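Local coordinates for protein dihydropyrimidinase (Brevibacillus agri, PDB 3SFW) that probably catalyses the zinc-dependent hydrolytic ring opening of dihydropyrimidines, as a dihydropyrimidinase of the amidohydrolase family, at residues A[108-112]-A[113-117]; A[372-376]-A[377-381]. All blocks are in the same frame, centred on the assembly; numbering follows the deposited sequence.

Contact 1: A[108-112]-A[113-117]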
ATOM      1  N   TRP A 108      -7.437 -38.782 -19.004  1.00 14.02           N
ATOM      2  CA  TRP A 108      -7.074 -38.762 -17.582  1.00 14.95           C
ATOM      3  C   TRP A 108      -7.747 -39.834 -16.719  1.00 15.45           C
ATOM      4  O   TRP A 108      -7.108 -40.406 -15.844  1.00 13.96           O
ATOM      5  CB  TRP A 108      -7.226 -37.334 -16.981  1.00 12.33           C
ATOM      6  CG  TRP A 108      -5.927 -36.650 -16.761  1.00 13.70           C
ATOM      7  CD1 TRP A 108      -5.330 -36.426 -15.537  1.00 13.66           C
ATOM      8  CD2 TRP A 108      -4.995 -36.201 -17.753  1.00 12.61           C
ATOM      9  NE1 TRP A 108      -4.072 -35.896 -15.721  1.00 12.32           N
ATOM     10  CE2 TRP A 108      -3.848 -35.709 -17.057  1.00 13.02           C
ATOM     11  CE3 TRP A 108      -4.991 -36.186 -19.173  1.00 12.28           C
ATOM     12  CZ2 TRP A 108      -2.706 -35.227 -17.727  1.00 13.95           C
ATOM     13  CZ3 TRP A 108      -3.864 -35.638 -19.846  1.00 14.96           C
ATOM     14  CH2 TRP A 108      -2.752 -35.150 -19.114  1.00 14.57           C
ATOM     15  N   HIS A 109      -9.039 -40.129 -16.956  1.00 13.22           N
ATOM     16  CA  HIS A 109      -9.666 -41.237 -16.246  1.00 12.86           C
ATOM     17  C   HIS A 109      -8.921 -42.540 -16.551  1.00 11.56           C
ATOM     18  O   HIS A 109      -8.720 -43.365 -15.652  1.00 13.33           O
ATOM     19  CB  HIS A 109     -11.141 -41.351 -16.642  1.00 12.54           C
ATOM     20  CG  HIS A 109     -12.044 -40.434 -15.869  1.00 12.42           C
ATOM     21  ND1 HIS A 109     -12.345 -40.638 -14.539  1.00 13.46           N
ATOM     22  CD2 HIS A 109     -12.606 -39.243 -16.207  1.00 13.19           C
ATOM     23  CE1 HIS A 109     -13.166 -39.678 -14.131  1.00 14.96           C
ATOM     24  NE2 HIS A 109     -13.315 -38.804 -15.114  1.00 11.80           N
ATOM     25  N   GLU A 110      -8.461 -42.688 -17.791  1.00 12.74           N
ATOM     26  CA  GLU A 110      -7.766 -43.939 -18.171  1.00 16.35           C
ATOM     27  C   GLU A 110      -6.352 -44.016 -17.521  1.00 16.77           C
ATOM     28  O   GLU A 110      -5.969 -45.075 -17.047  1.00 15.07           O
ATOM     29  CB  GLU A 110      -7.728 -44.116 -19.694  1.00 19.68           C
ATOM     30  CG  GLU A 110      -6.992 -45.376 -20.220  1.00 30.05           C
ATOM     31  CD  GLU A 110      -7.598 -46.702 -19.735  1.00 35.67           C
ATOM     32  OE1 GLU A 110      -6.889 -47.739 -19.801  1.00 38.78           O
ATOM     33  OE2 GLU A 110      -8.773 -46.723 -19.299  1.00 38.12           O
ATOM     34  N   LYS A 111      -5.730 -42.856 -17.247  1.00 14.72           N
ATOM     35  CA  LYS A 111      -4.477 -42.856 -16.468  1.00 14.97           C
ATOM     36  C   LYS A 111      -4.716 -43.378 -15.048  1.00 16.22           C
ATOM     37  O   LYS A 111      -3.846 -44.030 -14.460  1.00 17.53           O
ATOM     38  CB  LYS A 111      -3.843 -41.444 -16.385  1.00 13.00           C
ATOM     39  CG  LYS A 111      -3.370 -40.864 -17.653  1.00 12.46           C
ATOM     40  CD  LYS A 111      -2.796 -39.429 -17.380  1.00 17.18           C
ATOM     41  CE  LYS A 111      -2.355 -38.765 -18.665  1.00 16.66           C
ATOM     42  NZ  LYS A 111      -1.178 -39.508 -19.284  1.00 15.06           N
ATOM     43  N   ALA A 112      -5.850 -43.016 -14.448  1.00 12.65           N
ATOM     44  CA  ALA A 112      -6.071 -43.325 -13.051  1.00 14.66           C
ATOM     45  C   ALA A 112      -6.798 -44.658 -12.783  1.00 17.92           C
ATOM     46  O   ALA A 112      -6.610 -45.293 -11.743  1.00 17.71           O
ATOM     47  CB  ALA A 112      -6.805 -42.163 -12.376  1.00 16.43           C
ATOM     48  N   ARG A 113      -7.610 -45.102 -13.734  1.00 21.64           N
ATOM     49  CA  ARG A 113      -8.585 -46.158 -13.420  1.00 25.98           C
ATOM     50  C   ARG A 113      -7.844 -47.481 -13.175  1.00 20.65           C
ATOM     51  O   ARG A 113      -6.927 -47.836 -13.907  1.00 23.63           O
ATOM     52  CB  ARG A 113      -9.601 -46.270 -14.564  1.00 36.81           C
ATOM     53  CG  ARG A 113     -10.459 -47.553 -14.594  1.00 42.96           C
ATOM     54  CD  ARG A 113     -11.315 -47.580 -15.881  1.00 47.19           C
ATOM     55  NE  ARG A 113     -12.257 -46.452 -15.947  1.00 49.63           N
ATOM     56  CZ  ARG A 113     -12.193 -45.433 -16.814  1.00 50.83           C
ATOM     57  NH1 ARG A 113     -11.219 -45.353 -17.731  1.00 48.61           N
ATOM     58  NH2 ARG A 113     -13.123 -44.481 -16.765  1.00 52.25           N
ATOM     59  N   GLY A 114      -8.120 -48.110 -12.039  1.00 21.48           N
ATOM     60  CA  GLY A 114      -7.486 -49.385 -11.728  1.00 21.76           C
ATOM     61  C   GLY A 114      -6.072 -49.243 -11.190  1.00 19.99           C
ATOM     62  O   GLY A 114      -5.377 -50.243 -10.945  1.00 20.78           O
ATOM     63  N   LYS A 115      -5.626 -48.004 -10.988  1.00 15.35           N
ATOM     64  CA  LYS A 115      -4.221 -47.779 -10.605  1.00 15.21           C
ATOM     65  C   LYS A 115      -4.087 -46.963  -9.294  1.00 14.38           C
ATOM     66  O   LYS A 115      -3.351 -47.329  -8.394  1.00 13.96           O
ATOM     67  CB  LYS A 115      -3.447 -47.101 -11.778  1.00 19.14           C
ATOM     68  CG  LYS A 115      -3.476 -47.896 -13.090  1.00 23.85           C
ATOM     69  CD  LYS A 115      -3.041 -47.077 -14.334  1.00 31.28           C
ATOM     70  CE  LYS A 115      -4.151 -47.139 -15.440  1.00 31.30           C
ATOM     71  NZ  LYS A 115      -3.710 -46.907 -16.847  1.00 35.96           N
ATOM     72  N   ALA A 116      -4.919 -45.938  -9.119  1.00 14.38           N
ATOM     73  CA  ALA A 116      -4.852 -45.111  -7.877  1.00 11.98           C
ATOM     74  C   ALA A 116      -5.198 -45.897  -6.601  1.00 15.05           C
ATOM     75  O   ALA A 116      -6.103 -46.782  -6.642  1.00 12.91           O
ATOM     76  CB  ALA A 116      -5.846 -43.882  -8.026  1.00 13.70           C
ATOM     77  N   VAL A 117      -4.423 -45.686  -5.529  1.00 10.20           N
ATOM     78  CA  VAL A 117      -4.625 -46.421  -4.275  1.00 11.63           C
ATOM     79  C   VAL A 117      -5.371 -45.558  -3.275  1.00 11.72           C
ATOM     80  O   VAL A 117      -5.852 -46.066  -2.267  1.00 12.72           O
ATOM     81  CB  VAL A 117      -3.308 -46.918  -3.659  1.00 11.38           C
ATOM     82  CG1 VAL A 117      -2.495 -47.710  -4.730  1.00 11.81           C
ATOM     83  CG2 VAL A 117      -2.456 -45.758  -3.115  1.00 12.76           C
TER
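Arg113 and Lys115 fold back on His109, Glu110 and Ala112 in a local contact at the C-terminal end of helix 101-112, where the chain turns toward strand 119-124. The last helical turn is closed by Arg113 N, which donates to His109 O at 2.8 Å. Arg113 is the first residue to leave the helical conformation, and the carbonyl before it is gripped twice. Ala116 N reaches Ala112 O at 3.2 Å, in the carbonyl plane and fairly straight (164°), while Lys115 N comes to Ala112 O from above that plane at 3.0 Å. Gly114 allows so tight a reversal because its phi of 80° is costly for residues bearing a beta carbon.

Two long cationic chains serve the helix end differently. Lys115, its chain bent at chi3 (-125°), passes its methylenes across the carbonyl of Lys111, with CD 3.2 Å from Lys111 O, and sets its ammonium on the next carbonyl back: NZ donates to Glu110 O at 2.9 Å. A positive charge probably suits this place, where the helix dipole would put partial negative charge on the last carbonyls. Arg113 instead bends back along the outside of the helix, crossing Glu110 at about a right angle. The Arg113 guanidinium turns an edge to the carboxylate, NH1 lying 3.2 Å from Glu110 OE2 in a salt bridge, while NH2 rests 3.7 Å from His109 CB. Glu110 and Arg113 are exposed, and Lys115 is partly so. Ala112 suits the inner side by being small, for it packs on Phe74 of helix 74-83, and Ala116 touches Thr78 there. The whole is a C-terminal helix cap in which a lysine side chain joins the backbone bonds, set within a beta-alpha-beta crossover between parallel strands 86-93 and 119-124 of the TIM-barrel fold.

Contact 2: A[372-376]-A[377-381]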
ATOM      1  N   VAL A 372      -8.538 -27.013   1.686  1.00 10.80           N
ATOM      2  CA  VAL A 372      -8.393 -27.554   0.340  1.00  9.69           C
ATOM      3  C   VAL A 372      -9.722 -28.235  -0.074  1.00 11.50           C
ATOM      4  O   VAL A 372     -10.243 -27.960  -1.147  1.00 10.86           O
ATOM      5  CB  VAL A 372      -7.306 -28.666   0.312  1.00  9.11           C
ATOM      6  CG1 VAL A 372      -7.222 -29.292  -1.112  1.00  8.95           C
ATOM      7  CG2 VAL A 372      -5.908 -28.101   0.742  1.00  8.90           C
ATOM      8  N   ALA A 373     -10.333 -29.033   0.823  1.00  9.37           N
ATOM      9  CA  ALA A 373     -11.625 -29.664   0.461  1.00 10.24           C
ATOM     10  C   ALA A 373     -12.681 -28.597   0.169  1.00 13.53           C
ATOM     11  O   ALA A 373     -13.484 -28.728  -0.744  1.00 12.00           O
ATOM     12  CB  ALA A 373     -12.129 -30.592   1.618  1.00  9.89           C
ATOM     13  N   LYS A 374     -12.688 -27.547   0.970  1.00 10.83           N
ATOM     14  CA  LYS A 374     -13.701 -26.526   0.840  1.00 11.12           C
ATOM     15  C   LYS A 374     -13.565 -25.715  -0.499  1.00 10.55           C
ATOM     16  O   LYS A 374     -14.539 -25.529  -1.242  1.00 11.97           O
ATOM     17  CB  LYS A 374     -13.606 -25.600   2.051  1.00 12.77           C
ATOM     18  CG  LYS A 374     -14.203 -26.273   3.316  1.00 13.35           C
ATOM     19  CD  LYS A 374     -13.888 -25.470   4.550  1.00 18.94           C
ATOM     20  CE  LYS A 374     -14.689 -26.052   5.755  1.00 22.28           C
ATOM     21  NZ  LYS A 374     -14.419 -25.111   6.872  1.00 30.50           N
ATOM     22  N   LEU A 375     -12.340 -25.350  -0.852  1.00  9.43           N
ATOM     23  CA  LEU A 375     -12.127 -24.556  -2.063  1.00 10.21           C
ATOM     24  C   LEU A 375     -12.362 -25.414  -3.304  1.00 10.70           C
ATOM     25  O   LEU A 375     -12.668 -24.885  -4.350  1.00 12.61           O
ATOM     26  CB  LEU A 375     -10.693 -23.996  -2.109  1.00 11.00           C
ATOM     27  CG  LEU A 375     -10.518 -22.824  -1.132  1.00  8.23           C
ATOM     28  CD1 LEU A 375      -9.001 -22.387  -1.011  1.00  8.36           C
ATOM     29  CD2 LEU A 375     -11.401 -21.652  -1.601  1.00 10.44           C
ATOM     30  N   PHE A 376     -12.123 -26.728  -3.185  1.00 10.04           N
ATOM     31  CA  PHE A 376     -12.220 -27.634  -4.344  1.00 10.17           C
ATOM     32  C   PHE A 376     -13.462 -28.534  -4.334  1.00 10.34           C
ATOM     33  O   PHE A 376     -13.599 -29.425  -5.166  1.00 11.05           O
ATOM     34  CB  PHE A 376     -10.916 -28.446  -4.464  1.00  8.51           C
ATOM     35  CG  PHE A 376      -9.775 -27.583  -4.944  1.00 10.32           C
ATOM     36  CD1 PHE A 376      -9.774 -27.113  -6.256  1.00 11.58           C
ATOM     37  CD2 PHE A 376      -8.812 -27.099  -4.052  1.00 10.28           C
ATOM     38  CE1 PHE A 376      -8.769 -26.226  -6.702  1.00 11.66           C
ATOM     39  CE2 PHE A 376      -7.765 -26.273  -4.501  1.00  8.59           C
ATOM     40  CZ  PHE A 376      -7.789 -25.760  -5.803  1.00 10.07           C
ATOM     41  N   GLY A 377     -14.421 -28.208  -3.477  1.00 10.36           N
ATOM     42  CA  GLY A 377     -15.787 -28.821  -3.629  1.00  8.86           C
ATOM     43  C   GLY A 377     -15.832 -30.280  -3.189  1.00 10.95           C
ATOM     44  O   GLY A 377     -16.574 -31.103  -3.761  1.00 12.27           O
ATOM     45  N   MET A 378     -15.029 -30.614  -2.175  1.00 10.30           N
ATOM     46  CA  MET A 378     -14.925 -32.007  -1.688  1.00 11.12           C
ATOM     47  C   MET A 378     -15.355 -32.061  -0.230  1.00 12.21           C
ATOM     48  O   MET A 378     -15.189 -33.061   0.396  1.00 14.90           O
ATOM     49  CB  MET A 378     -13.436 -32.507  -1.761  1.00 12.13           C
ATOM     50  CG  MET A 378     -12.881 -32.578  -3.223  1.00 14.32           C
ATOM     51  SD  MET A 378     -11.039 -32.548  -3.303  1.00 16.39           S
ATOM     52  CE  MET A 378     -10.699 -34.214  -2.796  1.00 17.89           C
ATOM     53  N   PHE A 379     -15.905 -30.971   0.308  1.00 12.56           N
ATOM     54  CA  PHE A 379     -16.197 -30.904   1.753  1.00 11.73           C
ATOM     55  C   PHE A 379     -17.723 -31.044   1.899  1.00 14.61           C
ATOM     56  O   PHE A 379     -18.463 -30.445   1.126  1.00 15.81           O
ATOM     57  CB  PHE A 379     -15.764 -29.535   2.314  1.00 12.38           C
ATOM     58  CG  PHE A 379     -15.855 -29.450   3.821  1.00 16.71           C
ATOM     59  CD1 PHE A 379     -16.957 -28.861   4.434  1.00 19.71           C
ATOM     60  CD2 PHE A 379     -14.849 -30.012   4.611  1.00 18.10           C
ATOM     61  CE1 PHE A 379     -17.049 -28.831   5.856  1.00 20.32           C
ATOM     62  CE2 PHE A 379     -14.956 -30.000   5.977  1.00 21.85           C
ATOM     63  CZ  PHE A 379     -16.037 -29.388   6.595  1.00 20.73           C
ATOM     64  N   PRO A 380     -18.201 -31.771   2.920  1.00 15.94           N
ATOM     65  CA  PRO A 380     -17.458 -32.368   4.015  1.00 16.36           C
ATOM     66  C   PRO A 380     -17.184 -33.850   3.789  1.00 11.75           C
ATOM     67  O   PRO A 380     -16.748 -34.503   4.718  1.00 14.30           O
ATOM     68  CB  PRO A 380     -18.440 -32.254   5.216  1.00 18.16           C
ATOM     69  CG  PRO A 380     -19.800 -32.379   4.576  1.00 20.62           C
ATOM     70  CD  PRO A 380     -19.662 -31.733   3.187  1.00 19.49           C
ATOM     71  N   GLN A 381     -17.410 -34.374   2.585  1.00 11.64           N
ATOM     72  CA  GLN A 381     -17.053 -35.796   2.324  1.00 14.69           C
ATOM     73  C   GLN A 381     -15.574 -36.043   2.716  1.00 16.47           C
ATOM     74  O   GLN A 381     -15.232 -37.059   3.372  1.00 14.77           O
ATOM     75  CB  GLN A 381     -17.234 -36.170   0.823  1.00 18.00           C
ATOM     76  CG  GLN A 381     -16.749 -37.610   0.535  1.00 19.28           C
ATOM     77  CD  GLN A 381     -16.702 -38.019  -0.963  1.00 21.43           C
ATOM     78  OE1 GLN A 381     -16.228 -39.105  -1.293  1.00 23.32           O
ATOM     79  NE2 GLN A 381     -17.155 -37.153  -1.847  1.00 19.73           N
TER
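Ala373 and Met378 form the tight, buried half of this turn at the end of helix 361-376. Met378 N donates to Ala373 O at 2.8 Å and almost straight (173°), a reach of five residues that draws the chain hard back over the last helical turn. Gly377 N adds a weak bond to Lys374 O. Alanine fits here because its small side chain lets the returning chain come close: Ala373 CB lies 4.1 Å from Met378 CB and 3.8 Å from Phe379 CB. The Met378 side chain packs on Ser88 and Val90 of strand 86-93, and Phe376 packs against Pro57, Tyr236 and His123.

The arrangement is a Schellman motif, complete with the usual apolar contact between the residue after the glycine and one in the last turn. Gly377 supplies the positive phi (74°); a beta carbon there would crowd Phe376 O.

The outer side is less enclosed and rests on one aromatic ring. The first torsion of Phe379 (-172°) turns the ring away from its own amide nitrogen and alongside Lys374, whose extended chain points the same way. Lys374 CG lies 3.6 Å from Phe379 CG, and farther along Lys374 CE sits over the centre of the same face in a CH-pi contact, 3.6 Å from the Phe379 ring centroid. Lys374 NZ continues past it as a cation-pi partner, 4.9 Å from the Phe379 centroid. Pro380, joined by a cis peptide, covers the opposite face with its CB. A serine in place of Phe379 would probably leave the lysine's methylenes and ammonium without their aromatic surface and the chain freer to swing. Beyond the ring lies a neighbouring subunit: its Ala13 and Ser14 touch Lys374 and Phe379, and its Thr16 packs on exposed Pro380.

In the fold
Contacts 1 and 2 are both helix C-terminal turns, with centres 21 Å apart and nearest atoms about 12 Å apart, so neither touches the other. The C-terminal tail links them: Tyr452 and Gly450 meet contact 1, Arg455 and Ser456 meet contact 2. Strand 119-124 also serves both, through Phe122 at contact 1 and the adjacent His123 at contact 2. Contact 2 comes near the zinc site, the side chain of Phe376 being about 11 Å from a bound zinc ion; Pro57, which it touches, directly precedes the zinc ligand His58 in sequence. Unlike contact 2, contact 1 touches no other chain of the assembly.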